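Local coordinates for protein leucyl aminopeptidase (Trypanosoma brucei brucei, PDB 5NTD) that probably removes amino-terminal residues such as leucine from peptides, as a two-metal M17 aminopeptidase, and binds the inhibitor bestatin at a pair of manganese ions, at residues G260-E265 / E343-P348; G296-K301 / S350-D355; T370-R375 / M460-E465. One frame throughout, in Å; residues are numbered along the deposited sequence.

Overall arrangement
All three contacts are buried, and all lie in the catalytic domain, but their chemistry changes as the chain nears the metals. Interactions 1 and 2, with centres about 10 Å apart, also meet other subunits of the hexamer; water links the backbones in both, but interaction 1 packs alanine methyls and interaction 2 a leucine on a mainly polar loop. No other chain reaches the segments of interaction 3, where a direct hydrogen bond, an arginine-bound anion and two manganese ions take over. The contacts interlock: Ser350 of interaction 2 reaches segment 343-348, while Asn344 and Tyr351 both approach Thr370. Bestatin and the Lys301-Asp371 salt bridge join interactions 2 and 3 at the active site.

Interaction 1. Residues G260-E265 / E343-P348; sequences GKAAFE and ENAIGP
Ala263 and Ala345 lie closest along the two backbones, their CA atoms 5.0 Å apart, and Gly260 CA passes 3.7 Å from Glu343 O. The first segment opens with a type I beta turn from Gly260 to Ala263, and no direct hydrogen bond joins it to its partner. Water does this work: one molecule accepts from Glu343 N and donates to Gly260 O and Glu265 O, while another sits between Glu343 O and Ala345 N. The direct contacts are mostly made by methyls. Ala345 CB presses on Ala263 CA at 3.6 Å, Ala262 CB stands 3.8 Å from Ala345 O, and Ala263 CB rests on Glu343 CB at 3.7 Å. The turn begins the loop that leads from helix 254-260 to strand 268-274, which runs antiparallel to strand 334-344 in the large mixed sheet of the catalytic domain, so the alanines pack where the latter strand ends. With CG anti to the backbone N (chi1 178°), the extended Glu343 chain carries its carboxylate past Ala263. There OE1 accepts from two waters, 2.9 and 2.6 Å away, which accept from Phe264 N and Glu265 N respectively; OE2 forms a salt bridge with Arg352 of a neighbouring subunit.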
loop_
_atom_site.group_PDB
_atom_site.type_symbol
_atom_site.label_atom_id
_atom_site.label_comp_id
_atom_site.label_asym_id
_atom_site.label_seq_id
_atom_site.Cartn_x
_atom_site.Cartn_y
_atom_site.Cartn_z
ATOM N N GLY G 260 19.075 8.033 20.494
ATOM C CA GLY G 260 18.446 9.194 21.195
ATOM C C GLY G 260 18.835 10.601 20.774
ATOM O O GLY G 260 18.190 11.569 21.173
ATOM N N LYS G 261 19.876 10.721 19.974
ATOM C CA LYS G 261 20.543 12.052 19.767
ATOM C C LYS G 261 19.763 13.054 18.928
ATOM O O LYS G 261 19.980 14.258 19.007
ATOM C CB LYS G 261 21.924 11.888 19.176
ATOM C CG LYS G 261 21.888 11.303 17.786
ATOM C CD LYS G 261 23.274 11.113 17.215
ATOM C CE LYS G 261 23.159 10.257 15.994
ATOM N NZ LYS G 261 24.233 10.596 15.049
ATOM N N ALA G 262 18.822 12.552 18.154
ATOM C CA ALA G 262 17.974 13.434 17.324
ATOM C C ALA G 262 16.926 14.204 18.135
ATOM O O ALA G 262 16.429 15.232 17.679
ATOM C CB ALA G 262 17.273 12.635 16.230
ATOM N N ALA G 263 16.614 13.694 19.314
ATOM C CA ALA G 263 15.480 14.199 20.112
ATOM C C ALA G 263 15.771 15.545 20.766
ATOM O O ALA G 263 16.918 15.948 20.949
ATOM C CB ALA G 263 15.062 13.199 21.181
ATOM N N PHE G 264 14.697 16.219 21.121
ATOM C CA PHE G 264 14.766 17.489 21.834
ATOM C C PHE G 264 15.392 17.310 23.234
ATOM O O PHE G 264 16.278 18.052 23.616
ATOM C CB PHE G 264 13.386 18.093 21.951
ATOM C CG PHE G 264 13.357 19.432 22.629
ATOM C CD1 PHE G 264 13.769 20.578 21.956
ATOM C CD2 PHE G 264 12.886 19.554 23.942
ATOM C CE1 PHE G 264 13.699 21.817 22.586
ATOM C CE2 PHE G 264 12.826 20.788 24.583
ATOM C CZ PHE G 264 13.235 21.916 23.897
ATOM N N GLU G 265 14.938 16.305 23.967
ATOM C CA GLU G 265 15.526 15.927 25.287
ATOM C C GLU G 265 16.578 14.831 25.095
ATOM O O GLU G 265 16.392 13.862 24.330
ATOM C CB GLU G 265 14.465 15.458 26.256
ATOM C CG GLU G 265 13.340 16.464 26.495
ATOM C CD GLU G 265 13.710 17.548 27.502
ATOM O OE1 GLU G 265 14.916 17.706 27.684
ATOM O OE2 GLU G 265 12.850 18.245 28.110
ATOM N N GLU G 343 14.267 9.218 23.376
ATOM C CA GLU G 343 13.185 9.362 22.395
ATOM C C GLU G 343 13.774 9.043 21.023
ATOM O O GLU G 343 14.829 9.566 20.670
ATOM C CB GLU G 343 12.563 10.743 22.371
ATOM C CG GLU G 343 11.478 10.844 21.291
ATOM C CD GLU G 343 10.625 12.086 21.378
ATOM O OE1 GLU G 343 11.054 13.115 21.966
ATOM O OE2 GLU G 343 9.540 12.088 20.749
ATOM N N ASN G 344 13.083 8.163 20.298
ATOM C CA ASN G 344 13.443 7.828 18.902
ATOM C C ASN G 344 12.760 8.824 17.995
ATOM O O ASN G 344 11.610 8.703 17.631
ATOM C CB ASN G 344 13.054 6.425 18.533
ATOM C CG ASN G 344 13.737 5.937 17.264
ATOM O OD1 ASN G 344 14.743 6.487 16.828
ATOM N ND2 ASN G 344 13.201 4.864 16.679
ATOM N N ALA G 345 13.498 9.873 17.712
ATOM C CA ALA G 345 12.964 11.078 17.076
ATOM C C ALA G 345 13.415 11.155 15.631
ATOM O O ALA G 345 14.315 10.455 15.187
ATOM C CB ALA G 345 13.405 12.342 17.833
ATOM N N ILE G 346 12.802 12.078 14.933
ATOM C CA ILE G 346 13.136 12.297 13.513
ATOM C C ILE G 346 13.552 13.756 13.339
ATOM O O ILE G 346 12.905 14.681 13.816
ATOM C CB ILE G 346 11.991 11.869 12.523
ATOM C CG1 ILE G 346 12.511 11.952 11.084
ATOM C CG2 ILE G 346 10.758 12.703 12.714
ATOM C CD1 ILE G 346 11.645 11.250 10.076
ATOM N N GLY G 347 14.653 13.909 12.658
ATOM C CA GLY G 347 15.234 15.239 12.422
ATOM C C GLY G 347 16.615 15.160 11.850
ATOM O O GLY G 347 17.085 14.084 11.481
ATOM N N PRO G 348 17.280 16.301 11.733
ATOM C CA PRO G 348 18.599 16.376 11.073
ATOM C C PRO G 348 19.677 15.548 11.752
ATOM O O PRO G 348 20.597 15.114 11.105
ATOM C CB PRO G 348 18.970 17.871 11.182
ATOM C CG PRO G 348 17.758 18.603 11.554
ATOM C CD PRO G 348 16.774 17.630 12.118
HETATM O O HOH W 1 16.580 10.977 23.515
HETATM O O HOH W 2 16.335 10.391 18.601
HETATM O O HOH W 3 12.351 14.993 20.202
HETATM O O HOH W 4 12.376 14.558 23.678
#

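Interaction 2. Residues G296-K301 / S350-D355; sequences GGLALK and SYRNDD. With BES (2-(3-amino-2-hydroxy-4-phenyl-butyrylamino)-4-methyl-pentanoic acid), chain B.
Leu298 carries this contact, its branched end set against Ser350 CB, Tyr351 O and Arg352. It occupies a type II' beta turn from Gly296 to Ala299, in the loop that follows strand 293-294 of the catalytic domain, with Gly297 taking the positive phi that such a turn needs. CG points opposite the carbonyl carbon and lies next to the backbone N (chi1 -82°), which lets CD1 come to 3.6 Å from Tyr351 O while CG meets Ser350 CB at 3.7 Å. The same methyl touches Arg352 CG. The Asn353 amide packs nearby, ND2 being 3.8 Å from Leu298 CB and OD1 4.0 Å from Ala299 CB. A single water bridges the backbones, accepting from Leu298 N and donating to Tyr351 O, 2.6 Å from that oxygen.

A second shell fixes these partners. Asn353 OD1 is held by Thr370 N, Tyr351 OH bonds to Thr370 O, and Ser350 OG takes up Gly347 N. Arg352 forms a salt bridge with Asp355 in its own segment: NH2 of Arg352 meets OD1 of Asp355 at 3.2 Å, on the syn lone pair of OD1 and nearly in the guanidinium plane. Overlapping the end of the beta turn, an inverse gamma turn centred on Ala299 leads into Leu300 and Lys301. Lys301, salt-bridged to Asp371, bends at its last torsion (chi4 -67°) and donates from NZ to bestatin O3 at 2.8 Å.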
loop_
_atom_site.group_PDB
_atom_site.type_symbol
_atom_site.label_atom_id
_atom_site.label_comp_id
_atom_site.label_asym_id
_atom_site.label_seq_id
_atom_site.Cartn_x
_atom_site.Cartn_y
_atom_site.Cartn_z
ATOM N N GLY G 296 9.775 5.938 15.155
ATOM C CA GLY G 296 10.457 5.090 14.153
ATOM C C GLY G 296 11.819 5.611 13.711
ATOM O O GLY G 296 12.598 4.923 13.094
ATOM N N GLY G 297 12.074 6.868 14.046
ATOM C CA GLY G 297 13.207 7.598 13.500
ATOM C C GLY G 297 12.994 7.819 11.987
ATOM O O GLY G 297 11.881 7.971 11.510
ATOM N N LEU G 298 14.083 7.839 11.249
ATOM C CA LEU G 298 14.027 8.040 9.798
ATOM C C LEU G 298 13.120 6.982 9.103
ATOM O O LEU G 298 12.490 7.277 8.092
ATOM C CB LEU G 298 15.445 8.073 9.168
ATOM C CG LEU G 298 16.131 9.433 9.294
ATOM C CD1 LEU G 298 17.584 9.326 8.877
ATOM C CD2 LEU G 298 15.456 10.498 8.444
ATOM N N ALA G 299 13.117 5.782 9.672
ATOM C CA ALA G 299 12.179 4.717 9.329
ATOM C C ALA G 299 10.848 5.013 10.005
ATOM O O ALA G 299 10.362 4.274 10.860
ATOM C CB ALA G 299 12.705 3.349 9.747
ATOM N N LEU G 300 10.252 6.093 9.566
ATOM C CA LEU G 300 9.085 6.657 10.215
ATOM C C LEU G 300 7.875 5.700 10.212
ATOM O O LEU G 300 7.498 5.155 9.181
ATOM C CB LEU G 300 8.709 7.983 9.555
ATOM C CG LEU G 300 7.627 8.840 10.219
ATOM C CD1 LEU G 300 8.154 9.421 11.529
ATOM C CD2 LEU G 300 7.228 9.967 9.268
ATOM N N LYS G 301 7.241 5.563 11.349
ATOM C CA LYS G 301 5.998 4.800 11.459
ATOM C C LYS G 301 4.817 5.553 10.854
ATOM O O LYS G 301 4.732 6.757 10.982
ATOM C CB LYS G 301 5.623 4.517 12.908
ATOM C CG LYS G 301 6.608 3.676 13.653
ATOM C CD LYS G 301 6.112 3.433 15.071
ATOM C CE LYS G 301 7.139 2.644 15.842
ATOM N NZ LYS G 301 7.281 1.261 15.307
ATOM N N SER G 350 19.097 12.652 13.222
ATOM C CA SER G 350 18.671 11.243 13.235
ATOM C C SER G 350 19.781 10.297 12.842
ATOM O O SER G 350 20.453 10.500 11.834
ATOM C CB SER G 350 17.481 11.005 12.326
ATOM O OG SER G 350 16.262 11.366 12.950
ATOM N N TYR G 351 19.965 9.258 13.628
ATOM C CA TYR G 351 20.766 8.148 13.161
ATOM C C TYR G 351 20.057 7.539 11.928
ATOM O O TYR G 351 18.842 7.581 11.811
ATOM C CB TYR G 351 21.107 7.125 14.269
ATOM C CG TYR G 351 20.108 6.045 14.642
ATOM C CD1 TYR G 351 18.785 6.340 14.967
ATOM C CD2 TYR G 351 20.520 4.718 14.733
ATOM C CE1 TYR G 351 17.894 5.331 15.324
ATOM C CE2 TYR G 351 19.643 3.715 15.094
ATOM C CZ TYR G 351 18.332 4.029 15.384
ATOM O OH TYR G 351 17.488 3.001 15.732
ATOM N N ARG G 352 20.845 7.017 11.015
ATOM C CA ARG G 352 20.349 6.700 9.684
ATOM C C ARG G 352 20.269 5.219 9.386
ATOM O O ARG G 352 20.924 4.403 10.025
ATOM C CB ARG G 352 21.236 7.308 8.613
ATOM C CG ARG G 352 21.447 8.792 8.761
ATOM C CD ARG G 352 22.441 9.221 7.709
ATOM N NE ARG G 352 22.815 10.623 7.873
ATOM C CZ ARG G 352 23.776 11.070 8.680
ATOM N NH1 ARG G 352 24.041 12.363 8.710
ATOM N NH2 ARG G 352 24.511 10.224 9.414
ATOM N N ASN G 353 19.428 4.908 8.417
ATOM C CA ASN G 353 19.378 3.581 7.822
ATOM C C ASN G 353 20.558 3.431 6.883
ATOM O O ASN G 353 20.494 3.840 5.729
ATOM C CB ASN G 353 18.065 3.370 7.060
ATOM C CG ASN G 353 16.851 3.620 7.925
ATOM O OD1 ASN G 353 16.629 2.892 8.889
ATOM N ND2 ASN G 353 16.063 4.622 7.586
ATOM N N ASP G 354 21.633 2.872 7.414
ATOM C CA ASP G 354 23.025 2.801 6.798
ATOM C C ASP G 354 24.141 3.116 7.802
ATOM O O ASP G 354 25.287 2.736 7.587
ATOM C CB ASP G 354 23.252 3.782 5.622
ATOM C CG ASP G 354 22.860 3.198 4.308
ATOM O OD1 ASP G 354 22.624 1.970 4.220
ATOM O OD2 ASP G 354 22.716 3.985 3.326
ATOM N N ASP G 355 23.821 3.921 8.800
ATOM C CA ASP G 355 24.831 4.331 9.777
ATOM C C ASP G 355 25.380 3.076 10.474
ATOM O O ASP G 355 24.699 2.068 10.616
ATOM C CB ASP G 355 24.293 5.278 10.838
ATOM C CG ASP G 355 24.269 6.710 10.403
ATOM O OD1 ASP G 355 24.766 7.071 9.318
ATOM O OD2 ASP G 355 23.706 7.531 11.149
HETATM N N2 BES B . 8.472 -0.235 19.997
HETATM C C1 BES B . 8.269 -1.035 18.791
HETATM C C6 BES B . 7.565 -2.388 19.062
HETATM C C7 BES B . 6.066 -2.384 19.179
HETATM C C8 BES B . 5.447 -2.084 20.385
HETATM C C12 BES B . 5.270 -2.737 18.097
HETATM C C9 BES B . 4.060 -2.092 20.496
HETATM C C11 BES B . 3.871 -2.742 18.205
HETATM C C10 BES B . 3.262 -2.412 19.400
HETATM C C2 BES B . 9.665 -1.230 18.160
HETATM O O2 BES B . 10.601 -0.140 18.427
HETATM C C3 BES B . 9.488 -1.308 16.673
HETATM O O3 BES B . 9.522 -0.193 16.099
HETATM N N1 BES B . 9.375 -2.560 16.201
HETATM C C4 BES B . 9.204 -2.920 14.825
HETATM C C13 BES B . 10.539 -3.177 14.136
HETATM C C14 BES B . 10.480 -3.190 12.609
HETATM C C15 BES B . 9.703 -2.068 11.931
HETATM C C16 BES B . 11.881 -3.125 12.053
HETATM C C5 BES B . 8.401 -4.170 14.698
HETATM O O1 BES B . 7.565 -4.217 13.796
HETATM O O4 BES B . 8.595 -5.112 15.471
HETATM O O HOH W 5 16.543 7.866 13.008
#

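Interaction 3. Residues T370-R375 / M460-E465; sequences TDAEGR and MTNLME. With MN (manganese (II) ion), chain C; MN (manganese (II) ion), chain D; BES (2-(3-amino-2-hydroxy-4-phenyl-butyrylamino)-4-methyl-pentanoic acid), chain B; BCT (bicarbonate ion), chain E.
Asn462 and Arg375 both place CG between the backbone N and the carbonyl carbon, and this turns each across the gap between the segments. In Asn462 (chi1 81°) the amide swings back onto Ala372, where ND2 donates to Ala372 O at 3.0 Å from above the carbonyl plane and also lies 3.4 Å from Ala372 CB. Its OD1 is bound by Ile368 N, so both ends of the amide are held. In Arg375 the bend at chi3 (68°) turns NE and NH2 to the bicarbonate, and Arg375 CD comes within 3.2 Å of Asn462 O, a close approach without a hydrogen bond. NE meets bicarbonate O2 at 2.6 Å in an almost straight bond (173°), and NH2 reaches bicarbonate O3 at 3.2 Å, so the anion lies at the guanidinium edge. Gly374 N donates to bicarbonate O1 at 2.8 Å. Arg375 N donates to bicarbonate O2. The run Thr370-Arg375 belongs to the signature sequence of M17 aminopeptidases; the ion here probably comes from the crystallisation liquor, at a site where bicarbonate has been proposed as general base in related enzymes.

From the same loop, Glu373 bridges the two manganese ions, OE1 to one and OE2 to the other, and Asp371 binds the second of these ions through both OD1 and its backbone O. Bestatin O2 also joins the metals; Lys289, Asp294 and Asp312 supply the remaining protein ligands. On the far side of the arginine, Met464 CE approaches Arg375 NH1 at 3.6 Å near the guanidinium plane, and helix 471-480 adds Ala475 and Phe478. Leu463 CD1 packs on Ala372 CB and reaches bestatin C16 at 3.6 Å.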
loop_
_atom_site.group_PDB
_atom_site.type_symbol
_atom_site.label_atom_id
_atom_site.label_comp_id
_atom_site.label_asym_id
_atom_site.label_seq_id
_atom_site.Cartn_x
_atom_site.Cartn_y
_atom_site.Cartn_z
ATOM N N THR G 370 15.993 2.047 11.470
ATOM C CA THR G 370 16.060 2.858 12.690
ATOM C C THR G 370 14.927 2.588 13.651
ATOM O O THR G 370 14.982 3.002 14.808
ATOM C CB THR G 370 16.059 4.368 12.398
ATOM O OG1 THR G 370 14.898 4.725 11.658
ATOM C CG2 THR G 370 17.339 4.759 11.612
ATOM N N ASP G 371 13.874 1.955 13.156
ATOM C CA ASP G 371 12.685 1.623 13.984
ATOM C C ASP G 371 12.853 0.351 14.814
ATOM O O ASP G 371 12.009 0.048 15.716
ATOM C CB ASP G 371 11.418 1.529 13.151
ATOM C CG ASP G 371 10.175 1.641 13.978
ATOM O OD1 ASP G 371 10.226 1.950 15.237
ATOM O OD2 ASP G 371 9.131 1.331 13.392
ATOM N N ALA G 372 13.965 -0.326 14.553
ATOM C CA ALA G 372 14.496 -1.384 15.449
ATOM C C ALA G 372 15.536 -0.804 16.436
ATOM O O ALA G 372 16.701 -1.213 16.480
ATOM C CB ALA G 372 15.081 -2.539 14.658
ATOM N N GLU G 373 15.059 0.163 17.189
ATOM C CA GLU G 373 15.890 0.979 18.103
ATOM C C GLU G 373 16.083 0.329 19.470
ATOM O O GLU G 373 17.080 0.529 20.133
ATOM C CB GLU G 373 15.278 2.364 18.274
ATOM C CG GLU G 373 14.127 2.539 19.296
ATOM C CD GLU G 373 12.793 1.878 18.970
ATOM O OE1 GLU G 373 11.990 1.602 19.937
ATOM O OE2 GLU G 373 12.485 1.650 17.735
ATOM N N GLY G 374 15.090 -0.427 19.872
ATOM C CA GLY G 374 15.006 -0.947 21.221
ATOM C C GLY G 374 16.137 -1.885 21.506
ATOM O O GLY G 374 16.790 -1.805 22.538
ATOM N N ARG G 375 16.384 -2.777 20.574
ATOM C CA ARG G 375 17.411 -3.767 20.763
ATOM C C ARG G 375 18.784 -3.121 20.864
ATOM O O ARG G 375 19.684 -3.623 21.538
ATOM C CB ARG G 375 17.359 -4.818 19.650
ATOM C CG ARG G 375 17.819 -4.310 18.307
ATOM C CD ARG G 375 17.404 -5.274 17.212
ATOM N NE ARG G 375 15.945 -5.276 17.039
ATOM C CZ ARG G 375 15.287 -6.149 16.293
ATOM N NH1 ARG G 375 15.946 -7.107 15.650
ATOM N NH2 ARG G 375 13.994 -6.096 16.223
ATOM N N MET G 460 27.584 -6.900 12.894
ATOM C CA MET G 460 26.204 -7.351 12.702
ATOM C C MET G 460 25.312 -6.230 12.196
ATOM O O MET G 460 25.646 -5.044 12.286
ATOM C CB MET G 460 25.631 -7.886 14.018
ATOM C CG MET G 460 25.392 -6.790 15.064
ATOM S SD MET G 460 25.091 -7.439 16.724
ATOM C CE MET G 460 26.745 -7.916 17.177
ATOM N N THR G 461 24.145 -6.616 11.694
ATOM C CA THR G 461 23.043 -5.650 11.463
ATOM C C THR G 461 22.150 -5.589 12.721
ATOM O O THR G 461 22.320 -6.361 13.646
ATOM C CB THR G 461 22.160 -6.056 10.283
ATOM O OG1 THR G 461 21.483 -7.274 10.617
ATOM C CG2 THR G 461 23.004 -6.266 9.016
ATOM N N ASN G 462 21.235 -4.636 12.742
ATOM C CA ASN G 462 20.188 -4.579 13.761
ATOM C C ASN G 462 18.842 -5.166 13.342
ATOM O O ASN G 462 17.856 -5.012 14.040
ATOM C CB ASN G 462 19.980 -3.154 14.251
ATOM C CG ASN G 462 19.113 -2.342 13.338
ATOM O OD1 ASN G 462 19.220 -2.418 12.107
ATOM N ND2 ASN G 462 18.281 -1.499 13.929
ATOM N N LEU G 463 18.797 -5.781 12.177
ATOM C CA LEU G 463 17.552 -6.324 11.669
ATOM C C LEU G 463 17.785 -7.561 10.863
ATOM O O LEU G 463 18.671 -7.639 10.043
ATOM C CB LEU G 463 16.807 -5.304 10.815
ATOM C CG LEU G 463 15.357 -5.673 10.430
ATOM C CD1 LEU G 463 14.453 -5.587 11.640
ATOM C CD2 LEU G 463 14.795 -4.787 9.343
ATOM N N MET G 464 16.904 -8.512 11.061
ATOM C CA MET G 464 16.949 -9.818 10.353
ATOM C C MET G 464 16.787 -9.642 8.840
ATOM O O MET G 464 15.963 -8.886 8.399
ATOM C CB MET G 464 15.845 -10.744 10.826
ATOM C CG MET G 464 15.797 -10.953 12.327
ATOM S SD MET G 464 14.074 -10.737 12.860
ATOM C CE MET G 464 14.208 -8.935 13.077
ATOM N N GLU G 465 17.602 -10.357 8.094
ATOM C CA GLU G 465 17.454 -10.478 6.639
ATOM C C GLU G 465 16.069 -11.035 6.286
ATOM O O GLU G 465 15.387 -10.502 5.441
ATOM C CB GLU G 465 18.559 -11.374 6.048
ATOM C CG GLU G 465 18.528 -11.630 4.534
ATOM C CD GLU G 465 18.467 -10.357 3.685
ATOM O OE1 GLU G 465 18.931 -9.287 4.127
ATOM O OE2 GLU G 465 17.929 -10.410 2.557
HETATM MN MN MN C . 10.770 1.096 16.904
HETATM MN MN MN D . 10.189 0.834 20.030
HETATM N N2 BES B . 8.472 -0.235 19.997
HETATM C C1 BES B . 8.269 -1.035 18.791
HETATM C C6 BES B . 7.565 -2.388 19.062
HETATM C C7 BES B . 6.066 -2.384 19.179
HETATM C C8 BES B . 5.447 -2.084 20.385
HETATM C C12 BES B . 5.270 -2.737 18.097
HETATM C C9 BES B . 4.060 -2.092 20.496
HETATM C C11 BES B . 3.871 -2.742 18.205
HETATM C C10 BES B . 3.262 -2.412 19.400
HETATM C C2 BES B . 9.665 -1.230 18.160
HETATM O O2 BES B . 10.601 -0.140 18.427
HETATM C C3 BES B . 9.488 -1.308 16.673
HETATM O O3 BES B . 9.522 -0.193 16.099
HETATM N N1 BES B . 9.375 -2.560 16.201
HETATM C C4 BES B . 9.204 -2.920 14.825
HETATM C C13 BES B . 10.539 -3.177 14.136
HETATM C C14 BES B . 10.480 -3.190 12.609
HETATM C C15 BES B . 9.703 -2.068 11.931
HETATM C C16 BES B . 11.881 -3.125 12.053
HETATM C C5 BES B . 8.401 -4.170 14.698
HETATM O O1 BES B . 7.565 -4.217 13.796
HETATM O O4 BES B . 8.595 -5.112 15.471
HETATM C C BCT E . 13.298 -3.047 18.212
HETATM O O1 BCT E . 12.983 -1.866 18.790
HETATM O O2 BCT E . 14.412 -3.569 18.290
HETATM O O3 BCT E . 12.441 -3.643 17.516
#